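Local coordinates for leucine aminopeptidase A1, chloroplastic (Solanum lycopersicum, PDB 5D8N), which removes N-terminal amino acids, preferably leucine, from peptides as a magnesium-dependent hexameric aminopeptidase of the M17 family and also acts as a chaperone, at residues Glu444-Lys449 / Gly518-Val523. The protein carries 1 engineered substitution. Residues are numbered along the deposited sequence; the frame is centred on the assembly and turned at random.
Sequences EASGEK and GVSTLV
Glu-448 lays its carboxylate over the first turn of helix 519-527. Gly-518 N, at the N-cap position, gives an almost straight bond (174°) to Glu-448 OE2, 2.9 Å away on the syn side. Glu-448 OE1 accepts twice from Thr-521. The hydroxyl Thr-521 OG1 donates to the anti lone pair of Glu-448 OE1 at 2.6 Å. The backbone N of Thr-521 reaches Glu-448 OE1 at 3.2 Å from above the carboxylate plane. These bonds fix the rotation of the carboxylate, and the helix N-terminus probably favours its negative charge.

The hydroxyls form a short hydrogen-bonded chain. Ser-446 OG donates to Thr-521 OG1 at 2.7 Å, and Thr-521 OG1 in turn donates to Glu-448 OE1. With chi1 at 71°, Ser-446 OG lies between its backbone N and carbonyl carbon, where it also accepts from Glu-448 N (3.2 Å) in an ST turn.

Two waters complete the contact. One joins Ser-446 O to Ser-520 OG. The other donates to Glu-448 OE2 and accepts from Ser-520 N.

Without the carboxylate, as with an alanine here, Gly-518 N and Thr-521 N would probably lose this acceptor and Thr-521 OG1 would be freer to turn.

Helix 433-446 ends here, and Gly-447 follows with positive phi. The contact is typical of a carboxylate set at the N-terminus of a helix, where it accepts from backbone N-H groups. It joins the end of helix 433-446 and the loop after it to the start of helix 519-527, in the M17 catalytic domain and away from the annotated sites.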
loop_
_atom_site.group_PDB
_atom_site.type_symbol
_atom_site.label_atom_id
_atom_site.label_comp_id
_atom_site.label_asym_id
_atom_site.label_seq_id
_atom_site.Cartn_x
_atom_site.Cartn_y
_atom_site.Cartn_z
ATOM N N GLU A 444 -36.936 18.412 1.860
ATOM C CA GLU A 444 -38.198 17.720 1.755
ATOM C C GLU A 444 -39.057 18.264 0.604
ATOM O O GLU A 444 -39.585 17.486 -0.178
ATOM C CB GLU A 444 -38.933 17.818 3.094
ATOM C CG GLU A 444 -40.282 17.122 3.184
ATOM C CD GLU A 444 -40.159 15.613 3.277
ATOM O OE1 GLU A 444 -39.139 15.135 3.826
ATOM O OE2 GLU A 444 -41.068 14.915 2.771
ATOM N N ALA A 445 -39.118 19.588 0.442
ATOM C CA ALA A 445 -39.842 20.189 -0.665
ATOM C C ALA A 445 -39.168 19.965 -2.019
ATOM O O ALA A 445 -39.838 19.636 -2.992
ATOM C CB ALA A 445 -40.085 21.682 -0.413
ATOM N N SER A 446 -37.845 20.069 -2.092
ATOM C CA SER A 446 -37.135 19.885 -3.355
ATOM C C SER A 446 -36.993 18.421 -3.763
ATOM O O SER A 446 -36.792 18.098 -4.930
ATOM C CB SER A 446 -35.741 20.479 -3.220
ATOM O OG SER A 446 -34.903 19.715 -2.364
ATOM N N GLY A 447 -37.045 17.512 -2.801
ATOM C CA GLY A 447 -36.805 16.120 -3.091
ATOM C C GLY A 447 -35.360 15.682 -2.971
ATOM O O GLY A 447 -35.070 14.500 -3.137
ATOM N N GLU A 448 -34.462 16.598 -2.607
ATOM C CA GLU A 448 -33.044 16.267 -2.497
ATOM C C GLU A 448 -32.750 15.586 -1.155
ATOM O O GLU A 448 -33.405 15.841 -0.145
ATOM C CB GLU A 448 -32.201 17.523 -2.692
ATOM C CG GLU A 448 -32.299 18.076 -4.104
ATOM C CD GLU A 448 -31.158 19.030 -4.484
ATOM O OE1 GLU A 448 -30.969 20.056 -3.795
ATOM O OE2 GLU A 448 -30.588 18.862 -5.587
ATOM N N LYS A 449 -31.724 14.744 -1.133
ATOM C CA LYS A 449 -31.385 13.942 0.051
ATOM C C LYS A 449 -30.220 14.534 0.815
ATOM O O LYS A 449 -29.132 14.719 0.262
ATOM C CB LYS A 449 -31.001 12.512 -0.324
ATOM C CG LYS A 449 -32.104 11.722 -1.006
ATOM C CD LYS A 449 -31.591 10.352 -1.441
ATOM C CE LYS A 449 -32.681 9.703 -2.286
ATOM N NZ LYS A 449 -32.578 8.232 -2.411
ATOM N N GLY A 518 -28.210 20.451 -5.238
ATOM C CA GLY A 518 -28.165 21.572 -4.320
ATOM C C GLY A 518 -29.053 22.714 -4.793
ATOM O O GLY A 518 -29.537 23.495 -3.960
ATOM N N VAL A 519 -29.123 22.935 -6.109
ATOM C CA VAL A 519 -29.787 24.123 -6.636
ATOM C C VAL A 519 -31.205 24.160 -6.121
ATOM O O VAL A 519 -31.647 25.163 -5.574
ATOM C CB VAL A 519 -29.772 24.161 -8.172
ATOM C CG1 VAL A 519 -30.619 25.293 -8.693
ATOM C CG2 VAL A 519 -28.354 24.321 -8.690
ATOM N N SER A 520 -31.947 23.086 -6.313
ATOM C CA SER A 520 -33.368 23.115 -5.966
ATOM C C SER A 520 -33.581 23.352 -4.486
ATOM O O SER A 520 -34.516 24.047 -4.086
ATOM C CB SER A 520 -34.095 21.847 -6.444
ATOM O OG SER A 520 -33.473 20.694 -5.872
ATOM N N THR A 521 -32.766 22.717 -3.651
ATOM C CA THR A 521 -32.890 22.897 -2.212
ATOM C C THR A 521 -32.581 24.350 -1.796
ATOM O O THR A 521 -33.302 24.955 -0.981
ATOM C CB THR A 521 -32.004 21.901 -1.440
ATOM O OG1 THR A 521 -32.407 20.559 -1.748
ATOM C CG2 THR A 521 -32.092 22.103 0.053
ATOM N N LEU A 522 -31.521 24.920 -2.358
ATOM C CA LEU A 522 -31.190 26.293 -2.036
ATOM C C LEU A 522 -32.298 27.272 -2.436
ATOM O O LEU A 522 -32.597 28.229 -1.714
ATOM C CB LEU A 522 -29.872 26.709 -2.681
ATOM C CG LEU A 522 -28.623 25.960 -2.182
ATOM C CD1 LEU A 522 -27.390 26.434 -2.929
ATOM C CD2 LEU A 522 -28.432 26.027 -0.682
ATOM N N VAL A 523 -32.856 27.067 -3.618
ATOM C CA VAL A 523 -33.949 27.905 -4.075
ATOM C C VAL A 523 -35.120 27.803 -3.097
ATOM O O VAL A 523 -35.706 28.837 -2.721
ATOM C CB VAL A 523 -34.392 27.570 -5.509
ATOM C CG1 VAL A 523 -35.715 28.258 -5.851
ATOM C CG2 VAL A 523 -33.301 27.971 -6.485
HETATM O O HOH W 1 -34.632 18.455 -6.734
HETATM O O HOH W 2 -30.768 20.553 -7.722
#